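PDB 6CPU: phosphodiesterase from Candida albicans, which belongs to the HD superfamily of phosphodiesterases, largely helical proteins, and holds a zinc ion and a magnesium ion. Local coordinates for residues 41-46 against 123-128; 97-102 against 160-165; 34-39 against 263-268; 269-274 against 481-486. All coordinates share one frame; numbering follows the deposited sequence.

Interaction 1: residues 41-46 against 123-128; sequences DSNVPI and LLTNRI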
loop_
_atom_site.group_PDB
_atom_site.type_symbol
_atom_site.label_atom_id
_atom_site.label_comp_id
_atom_site.label_asym_id
_atom_site.label_seq_id
_atom_site.Cartn_x
_atom_site.Cartn_y
_atom_site.Cartn_z
ATOM N N ASP A 41 -5.156 11.345 6.605
ATOM C CA ASP A 41 -4.289 12.115 5.690
ATOM C C ASP A 41 -3.725 13.334 6.415
ATOM O O ASP A 41 -4.435 13.955 7.199
ATOM C CB ASP A 41 -5.075 12.634 4.471
ATOM C CG ASP A 41 -5.688 11.530 3.623
ATOM O OD1 ASP A 41 -4.995 10.528 3.340
ATOM O OD2 ASP A 41 -6.884 11.677 3.232
ATOM N N SER A 42 -2.468 13.700 6.143
ATOM C CA SER A 42 -1.957 15.004 6.567
ATOM C C SER A 42 -2.819 16.041 5.867
ATOM O O SER A 42 -3.002 15.975 4.652
ATOM C CB SER A 42 -0.483 15.183 6.182
ATOM O OG SER A 42 0.066 16.333 6.815
ATOM N N ASN A 43 -3.393 16.968 6.626
ATOM C CA ASN A 43 -4.366 17.892 6.050
ATOM C C ASN A 43 -4.067 19.366 6.316
ATOM O O ASN A 43 -4.952 20.217 6.229
ATOM C CB ASN A 43 -5.780 17.509 6.489
ATOM C CG ASN A 43 -6.073 17.890 7.912
ATOM O OD1 ASN A 43 -5.167 17.985 8.741
ATOM N ND2 ASN A 43 -7.353 18.130 8.208
ATOM N N VAL A 44 -2.808 19.652 6.622
ATOM C CA VAL A 44 -2.337 21.027 6.781
ATOM C C VAL A 44 -1.052 21.185 5.974
ATOM O O VAL A 44 -0.280 20.220 5.842
ATOM C CB VAL A 44 -2.070 21.406 8.263
ATOM C CG1 VAL A 44 -3.385 21.469 9.043
ATOM C CG2 VAL A 44 -1.101 20.451 8.929
ATOM N N PRO A 45 -0.807 22.380 5.429
ATOM C CA PRO A 45 0.468 22.566 4.753
ATOM C C PRO A 45 1.609 22.532 5.754
ATOM O O PRO A 45 1.433 22.972 6.902
ATOM C CB PRO A 45 0.360 23.951 4.129
ATOM C CG PRO A 45 -1.071 24.321 4.190
ATOM C CD PRO A 45 -1.687 23.550 5.305
ATOM N N ILE A 46 2.743 21.992 5.325
ATOM C CA ILE A 46 3.938 21.941 6.140
ATOM C C ILE A 46 4.976 22.866 5.515
ATOM O O ILE A 46 5.261 22.777 4.310
ATOM C CB ILE A 46 4.489 20.515 6.263
ATOM C CG1 ILE A 46 3.507 19.641 7.050
ATOM C CG2 ILE A 46 5.881 20.518 6.918
ATOM C CD1 ILE A 46 3.851 18.172 7.027
ATOM N N LEU A 123 -7.628 23.826 0.405
ATOM C CA LEU A 123 -7.775 22.635 -0.437
ATOM C C LEU A 123 -7.468 21.308 0.272
ATOM O O LEU A 123 -7.919 20.253 -0.173
ATOM C CB LEU A 123 -6.894 22.775 -1.675
ATOM C CG LEU A 123 -7.291 23.942 -2.588
ATOM C CD1 LEU A 123 -6.186 24.255 -3.581
ATOM C CD2 LEU A 123 -8.590 23.643 -3.325
ATOM N N LEU A 124 -6.711 21.348 1.365
ATOM C CA LEU A 124 -6.290 20.127 2.054
ATOM C C LEU A 124 -7.183 19.719 3.207
ATOM O O LEU A 124 -7.171 18.583 3.598
ATOM C CB LEU A 124 -4.871 20.275 2.603
ATOM C CG LEU A 124 -3.767 20.236 1.543
ATOM C CD1 LEU A 124 -2.459 20.712 2.155
ATOM C CD2 LEU A 124 -3.598 18.857 0.944
ATOM N N THR A 125 -7.931 20.659 3.779
ATOM C CA THR A 125 -8.648 20.370 5.014
ATOM C C THR A 125 -9.583 19.173 4.911
ATOM O O THR A 125 -9.595 18.318 5.806
ATOM C CB THR A 125 -9.426 21.616 5.495
ATOM O OG1 THR A 125 -8.497 22.684 5.696
ATOM C CG2 THR A 125 -10.169 21.335 6.801
ATOM N N ASN A 126 -10.345 19.112 3.820
ATOM C CA ASN A 126 -11.419 18.142 3.647
ATOM C C ASN A 126 -11.026 16.987 2.735
ATOM O O ASN A 126 -10.398 17.186 1.689
ATOM C CB ASN A 126 -12.680 18.843 3.109
ATOM C CG ASN A 126 -13.803 17.874 2.794
ATOM O OD1 ASN A 126 -13.855 17.300 1.712
ATOM N ND2 ASN A 126 -14.732 17.708 3.741
ATOM N N ARG A 127 -11.381 15.779 3.168
ATOM C CA ARG A 127 -11.058 14.529 2.480
ATOM C C ARG A 127 -11.523 14.495 1.037
ATOM O O ARG A 127 -10.807 14.021 0.152
ATOM C CB ARG A 127 -11.658 13.354 3.266
ATOM C CG ARG A 127 -11.695 12.004 2.573
ATOM C CD ARG A 127 -10.325 11.359 2.406
ATOM N NE ARG A 127 -10.422 10.164 1.582
ATOM C CZ ARG A 127 -9.391 9.467 1.106
ATOM N NH1 ARG A 127 -8.137 9.813 1.386
ATOM N NH2 ARG A 127 -9.619 8.410 0.352
ATOM N N ILE A 128 -12.719 15.012 0.783
ATOM C CA ILE A 128 -13.260 14.963 -0.561
ATOM C C ILE A 128 -12.514 15.946 -1.450
ATOM O O ILE A 128 -12.234 15.634 -2.606
ATOM C CB ILE A 128 -14.791 15.232 -0.579
ATOM C CG1 ILE A 128 -15.510 14.261 0.372
ATOM C CG2 ILE A 128 -15.343 15.114 -1.985
ATOM C CD1 ILE A 128 -15.408 12.791 0.041
HETATM O O HOH W 1 -6.322 22.217 7.465
#
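Asp41 and Arg127 form a salt bridge at one end of this contact, where the loop leading into strand 46-49 of the parallel sheet passes the corner between helices 110-124 and 127-135. Arg127 NH1 gives its hydrogen to Asp41 OD2 over 2.9 Å, meeting the syn lone pair, and the carboxylate and guanidinium lie nearly coplanar, 19° apart. Asp41 OD2 is shared with Arg130 NE, while OD1 accepts from the backbone N of Gly270. The rest of the guanidinium is occupied too, NE by Glu486 and NH2 by Asn271, so partners on NE, NH1 and NH2 fix its rotation.

Further along, Asn43 ND2 donates to Thr125 O at 3.3 Å and 168°, on a lone pair in the carbonyl plane. Its chi1 of 75° sets CG between the backbone N and the carbonyl carbon, which helps carry ND2 to that oxygen. A water joins Asn43 O (2.7 Å) to Thr125 OG1 (2.8 Å) by donating to both; the threonine hydroxyl also bonds to Lys121 O. Asn126 is the N-cap of helix 127-135, its OD1 taking a weak bond from Ile128 N and a further bond from Ser129 N. Leu124 CB packs on the carbonyl of Asn43, 3.6 Å from Asn43 O. The apolar part is small: Leu124 CD1 reaches Pro45 CD at 4.3 Å.

Interaction 2: residues 97-102 against 160-165; sequences HLNILM and GIIPTM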
loop_
_atom_site.group_PDB
_atom_site.type_symbol
_atom_site.label_atom_id
_atom_site.label_comp_id
_atom_site.label_asym_id
_atom_site.label_seq_id
_atom_site.Cartn_x
_atom_site.Cartn_y
_atom_site.Cartn_z
ATOM N N HIS A 97 4.502 13.262 -0.499
ATOM C CA HIS A 97 3.158 12.997 0.021
ATOM C C HIS A 97 2.689 13.921 1.147
ATOM O O HIS A 97 1.517 13.876 1.505
ATOM C CB HIS A 97 3.067 11.539 0.502
ATOM C CG HIS A 97 3.977 11.217 1.648
ATOM N ND1 HIS A 97 5.330 10.998 1.486
ATOM C CD2 HIS A 97 3.726 11.048 2.970
ATOM C CE1 HIS A 97 5.878 10.747 2.662
ATOM N NE2 HIS A 97 4.919 10.727 3.572
ATOM N N LEU A 98 3.580 14.759 1.682
ATOM C CA LEU A 98 3.274 15.599 2.844
ATOM C C LEU A 98 2.973 17.094 2.620
ATOM O O LEU A 98 2.937 17.851 3.595
ATOM C CB LEU A 98 4.414 15.469 3.872
ATOM C CG LEU A 98 4.588 14.086 4.490
ATOM C CD1 LEU A 98 5.749 14.101 5.477
ATOM C CD2 LEU A 98 3.311 13.637 5.186
ATOM N N ASN A 99 2.774 17.526 1.384
ATOM C CA ASN A 99 2.351 18.926 1.089
ATOM C C ASN A 99 3.295 19.962 1.688
ATOM O O ASN A 99 2.873 20.820 2.463
ATOM C CB ASN A 99 0.937 19.178 1.588
ATOM C CG ASN A 99 -0.002 18.072 1.205
ATOM O OD1 ASN A 99 -0.252 17.850 0.014
ATOM N ND2 ASN A 99 -0.505 17.343 2.208
ATOM N N ILE A 100 4.576 19.840 1.341
ATOM C CA ILE A 100 5.627 20.655 1.956
ATOM C C ILE A 100 6.011 21.840 1.067
ATOM O O ILE A 100 6.190 21.676 -0.144
ATOM C CB ILE A 100 6.880 19.806 2.247
ATOM C CG1 ILE A 100 6.603 18.808 3.378
ATOM C CG2 ILE A 100 8.069 20.692 2.589
ATOM C CD1 ILE A 100 7.594 17.669 3.481
ATOM N N LEU A 101 6.126 23.018 1.681
ATOM C CA LEU A 101 6.803 24.186 1.096
ATOM C C LEU A 101 8.132 24.404 1.818
ATOM O O LEU A 101 8.153 24.498 3.047
ATOM C CB LEU A 101 5.956 25.433 1.277
ATOM C CG LEU A 101 6.525 26.709 0.659
ATOM C CD1 LEU A 101 6.749 26.520 -0.837
ATOM C CD2 LEU A 101 5.587 27.863 0.916
ATOM N N MET A 102 9.222 24.470 1.065
ATOM C CA MET A 102 10.552 24.698 1.630
ATOM C C MET A 102 10.962 26.148 1.409
ATOM O O MET A 102 10.851 26.660 0.293
ATOM C CB MET A 102 11.580 23.780 0.971
ATOM C CG MET A 102 11.408 22.313 1.313
ATOM S SD MET A 102 12.635 21.240 0.546
ATOM C CE MET A 102 12.012 21.104 -1.116
ATOM N N GLY A 160 1.693 25.238 -5.762
ATOM C CA GLY A 160 3.098 24.931 -5.572
ATOM C C GLY A 160 3.376 23.936 -4.466
ATOM O O GLY A 160 4.534 23.717 -4.124
ATOM N N ILE A 161 2.333 23.312 -3.911
ATOM C CA ILE A 161 2.496 22.496 -2.707
ATOM C C ILE A 161 1.881 21.098 -2.782
ATOM O O ILE A 161 2.457 20.133 -2.274
ATOM C CB ILE A 161 1.917 23.283 -1.504
ATOM C CG1 ILE A 161 2.854 24.448 -1.151
ATOM C CG2 ILE A 161 1.698 22.400 -0.296
ATOM C CD1 ILE A 161 2.221 25.475 -0.224
ATOM N N ILE A 162 0.709 20.970 -3.386
ATOM C CA ILE A 162 -0.015 19.719 -3.313
ATOM C C ILE A 162 0.240 18.864 -4.553
ATOM O O ILE A 162 -0.039 19.305 -5.661
ATOM C CB ILE A 162 -1.538 19.961 -3.205
ATOM C CG1 ILE A 162 -1.857 20.869 -2.017
ATOM C CG2 ILE A 162 -2.269 18.633 -3.117
ATOM C CD1 ILE A 162 -3.285 21.381 -2.033
ATOM N N PRO A 163 0.751 17.640 -4.371
ATOM C CA PRO A 163 1.068 16.827 -5.538
ATOM C C PRO A 163 -0.169 16.149 -6.128
ATOM O O PRO A 163 -1.126 15.838 -5.406
ATOM C CB PRO A 163 2.017 15.776 -4.970
ATOM C CG PRO A 163 1.520 15.575 -3.591
ATOM C CD PRO A 163 1.138 16.955 -3.123
ATOM N N THR A 164 -0.160 15.971 -7.433
ATOM C CA THR A 164 -1.202 15.232 -8.120
ATOM C C THR A 164 -0.624 13.937 -8.656
ATOM O O THR A 164 0.604 13.766 -8.733
ATOM C CB THR A 164 -1.763 16.013 -9.299
ATOM O OG1 THR A 164 -0.747 16.139 -10.296
ATOM C CG2 THR A 164 -2.253 17.370 -8.864
ATOM N N MET A 165 -1.511 13.029 -9.034
ATOM C CA MET A 165 -1.089 11.748 -9.589
ATOM C C MET A 165 -0.225 11.926 -10.832
ATOM O O MET A 165 0.829 11.267 -10.956
ATOM C CB MET A 165 -2.315 10.895 -9.921
ATOM C CG MET A 165 -3.005 10.346 -8.672
ATOM S SD MET A 165 -4.610 9.630 -9.094
ATOM C CE MET A 165 -4.079 8.147 -9.921
HETATM O O HOH W 2 5.123 19.952 -2.040
#
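Asn99 and Ile161 meet with the isoleucine methyl pressed against asparagine backbone. Ile161 CG2 sits 3.4 Å from Asn99 O and also touches Asn99 CB. With CG1 beside its own backbone N (chi1 -72°), the longer branch of Ile161 runs off the other way, and CD1 reaches Leu101 CB at 4.0 Å. The two branches of one side chain thus lie one after the other along the start of the strand, the methyl on Asn99 and the ethyl arm on Leu101.

The Asn99 side chain turns toward Ile162 and Pro163. Its OD1 comes 3.5 Å from Pro163 CD, the two side chains crossing at about a right angle, and 3.8 Å from Ile162 CG2, which it meets at a slant. Between the backbones, Asn99 CA points its hydrogen at Ile161 O, a CH...O contact of 3.6 Å.

Asn99 leads into strand 100-103, an outermost strand of the four-stranded parallel sheet, and it does so with both backbone torsions positive, in the left-handed helical region. Across from it, Ile161 and Ile162 both face Ile158, a classic beta bulge in the chain that runs on to helix 165-173. Helix 110-124 covers the neighbouring surface, with Leu124 packed on both Asn99 and Ile162, and Leu113 and Glu116 on Leu101. A water lies 2.8 Å from Ile100 O and 2.7 Å from Ile161 O, between the two backbones.

Interaction 3: residues 34-39 against 263-268; sequences KKTSTE and VRDTYK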
loop_
_atom_site.group_PDB
_atom_site.type_symbol
_atom_site.label_atom_id
_atom_site.label_comp_id
_atom_site.label_asym_id
_atom_site.label_seq_id
_atom_site.Cartn_x
_atom_site.Cartn_y
_atom_site.Cartn_z
ATOM N N LYS A 34 7.355 9.550 10.586
ATOM C CA LYS A 34 6.331 9.100 11.528
ATOM C C LYS A 34 4.922 9.574 11.186
ATOM O O LYS A 34 3.948 9.021 11.703
ATOM C CB LYS A 34 6.696 9.515 12.960
ATOM C CG LYS A 34 7.804 8.650 13.533
ATOM C CD LYS A 34 7.999 8.834 15.026
ATOM C CE LYS A 34 8.734 10.112 15.339
ATOM N NZ LYS A 34 9.220 10.085 16.752
ATOM N N LYS A 35 4.805 10.561 10.298
ATOM C CA LYS A 35 3.490 11.080 9.902
ATOM C C LYS A 35 2.520 10.040 9.313
ATOM O O LYS A 35 1.286 10.161 9.493
ATOM C CB LYS A 35 3.651 12.287 8.979
ATOM C CG LYS A 35 4.173 13.475 9.772
ATOM C CD LYS A 35 4.164 14.753 8.985
ATOM C CE LYS A 35 4.495 15.923 9.887
ATOM N NZ LYS A 35 3.327 16.336 10.708
ATOM N N THR A 36 3.047 9.002 8.659
ATOM C CA THR A 36 2.196 7.959 8.097
ATOM C C THR A 36 1.875 6.817 9.100
ATOM O O THR A 36 1.391 5.746 8.708
ATOM C CB THR A 36 2.780 7.438 6.768
ATOM O OG1 THR A 36 4.154 7.070 6.943
ATOM C CG2 THR A 36 2.675 8.514 5.726
ATOM N N SER A 37 2.130 7.047 10.386
ATOM C CA SER A 37 1.768 6.073 11.416
ATOM C C SER A 37 0.294 6.187 11.795
ATOM O O SER A 37 -0.245 5.283 12.447
ATOM C CB SER A 37 2.609 6.264 12.667
ATOM O OG SER A 37 2.216 7.449 13.342
ATOM N N THR A 38 -0.343 7.287 11.394
ATOM C CA THR A 38 -1.732 7.600 11.789
ATOM C C THR A 38 -2.740 7.018 10.807
ATOM O O THR A 38 -2.367 6.418 9.783
ATOM C CB THR A 38 -1.953 9.127 11.875
ATOM O OG1 THR A 38 -1.978 9.685 10.553
ATOM C CG2 THR A 38 -0.853 9.808 12.699
ATOM N N GLU A 39 -4.027 7.211 11.107
ATOM C CA GLU A 39 -5.098 6.718 10.247
ATOM C C GLU A 39 -5.740 7.834 9.416
ATOM O O GLU A 39 -6.798 7.635 8.832
ATOM C CB GLU A 39 -6.171 6.031 11.100
ATOM C CG GLU A 39 -5.681 4.808 11.840
ATOM C CD GLU A 39 -5.278 3.663 10.924
ATOM O OE1 GLU A 39 -5.908 3.460 9.859
ATOM O OE2 GLU A 39 -4.326 2.934 11.273
ATOM N N VAL A 263 7.695 2.518 1.250
ATOM C CA VAL A 263 6.467 1.951 0.677
ATOM C C VAL A 263 5.236 2.496 1.401
ATOM O O VAL A 263 4.284 2.949 0.755
ATOM C CB VAL A 263 6.445 0.401 0.748
ATOM C CG1 VAL A 263 5.070 -0.134 0.371
ATOM C CG2 VAL A 263 7.503 -0.198 -0.162
ATOM N N ARG A 264 5.251 2.460 2.728
ATOM C CA ARG A 264 4.113 2.979 3.518
ATOM C C ARG A 264 3.806 4.431 3.142
ATOM O O ARG A 264 2.636 4.811 2.984
ATOM C CB ARG A 264 4.381 2.850 5.015
ATOM C CG ARG A 264 3.242 3.327 5.884
ATOM C CD ARG A 264 3.547 3.135 7.350
ATOM N NE ARG A 264 4.411 4.191 7.885
ATOM C CZ ARG A 264 4.739 4.322 9.165
ATOM N NH1 ARG A 264 4.332 3.436 10.060
ATOM N NH2 ARG A 264 5.483 5.349 9.559
ATOM N N ASP A 265 4.859 5.225 2.951
ATOM C CA ASP A 265 4.724 6.629 2.555
ATOM C C ASP A 265 4.064 6.861 1.178
ATOM O O ASP A 265 3.608 7.973 0.903
ATOM C CB ASP A 265 6.099 7.339 2.582
ATOM C CG ASP A 265 6.622 7.600 3.998
ATOM O OD1 ASP A 265 5.843 7.495 4.977
ATOM O OD2 ASP A 265 7.841 7.922 4.137
ATOM N N THR A 266 3.989 5.834 0.336
ATOM C CA THR A 266 3.320 5.962 -0.947
ATOM C C THR A 266 1.833 5.623 -0.876
ATOM O O THR A 266 1.132 5.822 -1.854
ATOM C CB THR A 266 3.951 5.089 -2.043
ATOM O OG1 THR A 266 3.735 3.705 -1.762
ATOM C CG2 THR A 266 5.449 5.368 -2.159
ATOM N N TYR A 267 1.379 5.093 0.260
ATOM C CA TYR A 267 -0.036 4.783 0.460
ATOM C C TYR A 267 -0.713 5.935 1.176
ATOM O O TYR A 267 -0.111 6.577 2.026
ATOM C CB TYR A 267 -0.186 3.459 1.239
ATOM C CG TYR A 267 0.011 2.248 0.362
ATOM C CD1 TYR A 267 1.234 1.601 0.274
ATOM C CD2 TYR A 267 -1.041 1.748 -0.404
ATOM C CE1 TYR A 267 1.413 0.511 -0.561
ATOM C CE2 TYR A 267 -0.860 0.658 -1.244
ATOM C CZ TYR A 267 0.360 0.037 -1.319
ATOM O OH TYR A 267 0.509 -1.065 -2.168
ATOM N N LYS A 268 -1.955 6.230 0.814
ATOM C CA LYS A 268 -2.679 7.353 1.428
ATOM C C LYS A 268 -3.415 6.904 2.699
ATOM O O LYS A 268 -4.369 6.123 2.619
ATOM C CB LYS A 268 -3.658 7.937 0.411
ATOM C CG LYS A 268 -2.903 8.533 -0.762
ATOM C CD LYS A 268 -3.814 8.971 -1.873
ATOM C CE LYS A 268 -3.152 9.982 -2.793
ATOM N NZ LYS A 268 -1.724 9.710 -3.062
#
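Thr36 OG1 donates to Asp265 OD1 over a short 2.6 Å, approaching nearly along the carboxylate C-O direction. The same hydroxyl takes a weak bond from Arg264 NE, 3.0 Å long and bent to 128°, so one oxygen links two consecutive residues near the end of helix 253-264, in a type I beta turn from Arg264 to Tyr267. Thr36 presents it by a chi1 of 52°, with OG1 flanked by the main-chain N and C atoms, while CG2, anti to the carbonyl carbon, also touches Asp265 OD1.

The charge of Arg264 is met by Asp228, which forms a salt bridge with NH1, while NH2 bonds to Phe33 O at the end of helix 25-34. Thr36 O lies over one face of the guanidinium, 3.5 Å above its plane and displaced toward the rim, with Ser37 N over that face as well. Thr36 O itself accepts from Asn269 ND2. Farther out, the turn carries Tyr267, whose hydroxyl bonds to Leu347 O and to the backbone N of the zinc ligand Asp350. His97 packs on both Thr36 and Asp265, joining the region before strand 100-103 to this junction. In the chain leaving helix 25-34, Lys34 O accepts both Ser37 N (3.0 Å) and Ser37 OG (2.9 Å).

Interaction 4: residues 269-274 against 481-486; sequences NGNPFH and SREFAE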
loop_
_atom_site.group_PDB
_atom_site.type_symbol
_atom_site.label_atom_id
_atom_site.label_comp_id
_atom_site.label_asym_id
_atom_site.label_seq_id
_atom_site.Cartn_x
_atom_site.Cartn_y
_atom_site.Cartn_z
ATOM N N ASN A 269 -2.979 7.412 3.854
ATOM C CA ASN A 269 -3.438 6.909 5.144
ATOM C C ASN A 269 -4.899 7.145 5.403
ATOM O O ASN A 269 -5.514 6.400 6.155
ATOM C CB ASN A 269 -2.698 7.583 6.281
ATOM C CG ASN A 269 -1.256 7.228 6.296
ATOM O OD1 ASN A 269 -0.514 7.618 5.387
ATOM N ND2 ASN A 269 -0.842 6.480 7.304
ATOM N N GLY A 270 -5.430 8.211 4.828
ATOM C CA GLY A 270 -6.862 8.520 4.969
ATOM C C GLY A 270 -7.793 7.747 4.063
ATOM O O GLY A 270 -9.014 7.942 4.139
ATOM N N ASN A 271 -7.267 6.904 3.172
ATOM C CA ASN A 271 -8.136 6.056 2.371
ATOM C C ASN A 271 -8.763 5.041 3.330
ATOM O O ASN A 271 -8.042 4.384 4.076
ATOM C CB ASN A 271 -7.405 5.301 1.266
ATOM C CG ASN A 271 -6.965 6.195 0.100
ATOM O OD1 ASN A 271 -7.203 7.404 0.062
ATOM N ND2 ASN A 271 -6.335 5.584 -0.854
ATOM N N PRO A 272 -10.108 4.916 3.326
ATOM C CA PRO A 272 -10.645 3.914 4.264
ATOM C C PRO A 272 -10.249 2.485 3.921
ATOM O O PRO A 272 -10.006 1.683 4.832
ATOM C CB PRO A 272 -12.167 4.118 4.161
ATOM C CG PRO A 272 -12.316 5.524 3.724
ATOM C CD PRO A 272 -11.176 5.752 2.759
ATOM N N PHE A 273 -10.187 2.150 2.636
ATOM C CA PHE A 273 -9.855 0.803 2.206
ATOM C C PHE A 273 -8.474 0.640 1.564
ATOM O O PHE A 273 -7.681 -0.170 2.033
ATOM C CB PHE A 273 -10.898 0.282 1.220
ATOM C CG PHE A 273 -10.711 -1.160 0.862
ATOM C CD1 PHE A 273 -11.334 -2.147 1.601
ATOM C CD2 PHE A 273 -9.921 -1.539 -0.211
ATOM C CE1 PHE A 273 -11.176 -3.472 1.284
ATOM C CE2 PHE A 273 -9.744 -2.869 -0.529
ATOM C CZ PHE A 273 -10.387 -3.847 0.220
ATOM N N HIS A 274 -8.220 1.378 0.476
ATOM C CA HIS A 274 -6.961 1.253 -0.297
ATOM C C HIS A 274 -5.787 1.995 0.333
ATOM O O HIS A 274 -5.245 2.940 -0.232
ATOM C CB HIS A 274 -7.184 1.699 -1.748
ATOM C CG HIS A 274 -8.063 0.764 -2.516
ATOM N ND1 HIS A 274 -9.407 0.998 -2.718
ATOM C CD2 HIS A 274 -7.801 -0.432 -3.087
ATOM C CE1 HIS A 274 -9.928 -0.006 -3.404
ATOM N NE2 HIS A 274 -8.975 -0.890 -3.636
ATOM N N SER A 481 -17.145 -0.145 2.218
ATOM C CA SER A 481 -18.324 0.725 2.102
ATOM C C SER A 481 -18.056 2.193 2.414
ATOM O O SER A 481 -18.655 3.075 1.791
ATOM C CB SER A 481 -19.472 0.209 2.985
ATOM O OG SER A 481 -19.718 -1.149 2.687
ATOM N N ARG A 482 -17.175 2.481 3.375
ATOM C CA ARG A 482 -16.851 3.873 3.675
ATOM C C ARG A 482 -16.217 4.549 2.455
ATOM O O ARG A 482 -16.562 5.691 2.127
ATOM C CB ARG A 482 -15.901 4.005 4.865
ATOM C CG ARG A 482 -16.491 3.604 6.200
ATOM C CD ARG A 482 -15.416 3.582 7.260
ATOM N NE ARG A 482 -15.956 3.494 8.620
ATOM C CZ ARG A 482 -15.209 3.504 9.721
ATOM N NH1 ARG A 482 -13.880 3.597 9.633
ATOM N NH2 ARG A 482 -15.792 3.418 10.921
ATOM N N GLU A 483 -15.295 3.846 1.811
ATOM C CA GLU A 483 -14.599 4.395 0.644
ATOM C C GLU A 483 -15.561 4.555 -0.537
ATOM O O GLU A 483 -15.522 5.564 -1.217
ATOM C CB GLU A 483 -13.395 3.539 0.267
ATOM C CG GLU A 483 -12.478 4.222 -0.728
ATOM C CD GLU A 483 -11.131 3.532 -0.870
ATOM O OE1 GLU A 483 -10.378 3.417 0.129
ATOM O OE2 GLU A 483 -10.832 3.109 -1.997
ATOM N N PHE A 484 -16.437 3.574 -0.751
ATOM C CA PHE A 484 -17.524 3.690 -1.737
ATOM C C PHE A 484 -18.361 4.947 -1.515
ATOM O O PHE A 484 -18.648 5.667 -2.474
ATOM C CB PHE A 484 -18.424 2.440 -1.718
ATOM C CG PHE A 484 -19.546 2.476 -2.734
ATOM C CD1 PHE A 484 -19.402 1.858 -3.978
ATOM C CD2 PHE A 484 -20.752 3.124 -2.449
ATOM C CE1 PHE A 484 -20.430 1.889 -4.913
ATOM C CE2 PHE A 484 -21.780 3.159 -3.384
ATOM C CZ PHE A 484 -21.620 2.541 -4.613
ATOM N N ALA A 485 -18.741 5.219 -0.266
ATOM C CA ALA A 485 -19.557 6.400 0.062
ATOM C C ALA A 485 -18.825 7.717 -0.197
ATOM O O ALA A 485 -19.433 8.701 -0.606
ATOM C CB ALA A 485 -20.022 6.343 1.516
ATOM N N GLU A 486 -17.515 7.738 0.060
ATOM C CA GLU A 486 -16.708 8.913 -0.262
ATOM C C GLU A 486 -16.667 9.160 -1.773
ATOM O O GLU A 486 -16.750 10.305 -2.212
ATOM C CB GLU A 486 -15.289 8.772 0.306
ATOM C CG GLU A 486 -15.222 8.806 1.839
ATOM C CD GLU A 486 -13.783 8.806 2.367
ATOM O OE1 GLU A 486 -12.865 8.722 1.518
ATOM O OE2 GLU A 486 -13.573 8.910 3.604
HETATM O O HOH W 3 -11.276 9.000 4.913
#
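Glu483 reaches His274 and Phe273 through an extended side chain: CG is anti to the backbone N (chi1 -167°), and the chain then runs straight out from helix 470-495 to bring its carboxylate to the loop 269-274. In His274, chi1 and the turn of the ring about chi2 together point ND1 at it. Three hydrogen bonds result. His274 ND1 donates to OE2 of Glu483 at 2.6 Å and 174°; OE2 lies in the ring plane, and ND1 comes to its syn side, tilted out of the carboxylate plane, with ring and carboxylate turned 47° apart. OE1 of Glu483 takes two backbone donors, Phe273 N at 2.8 Å on the anti side and His274 N at 3.0 Å on the syn side.

This histidine-carboxylate bond stands beside the metal centre of the helical phosphodiesterase fold: the nearest atom of the His274 side chain is about 4 Å from the zinc ion bound by His278, His349, Asp350 and Asp462. Glu483 thus fixes the rotation of a ring next to that site. The ring is stacked with His353, and Phe273 CD2 lies over the centre of one face.

Pro272 packs on helix 470-495, CB on Arg482 CB at 3.8 Å and CG on Glu486 OE2 at 3.6 Å. Glu486 OE2 is hydrogen-bonded to Tyr508 OH and to a water, 2.6 Å away, that donates to Gly270 O as well.

From the N terminus, segment 34-39 opens the long loop that interaction 3 closes at 263-268. Interactions 1 and 2 both lie within it and cross: 41-46 comes first, then 97-102, before 123-128 closes interaction 1 and 160-165 closes interaction 2. These two meet at the sheet edge, where Ile46 pairs with Asn99 and Leu101. Interaction 4 follows in series, starting at 269, directly after interaction 3 ends, and returns at helix 470-495. Asn269 ties its loop back to Thr36 and Thr38, and Arg127 and Asp41 reach Asn271 and Gly270. The N-terminal sheet region is thereby joined to the helices round the metal ions.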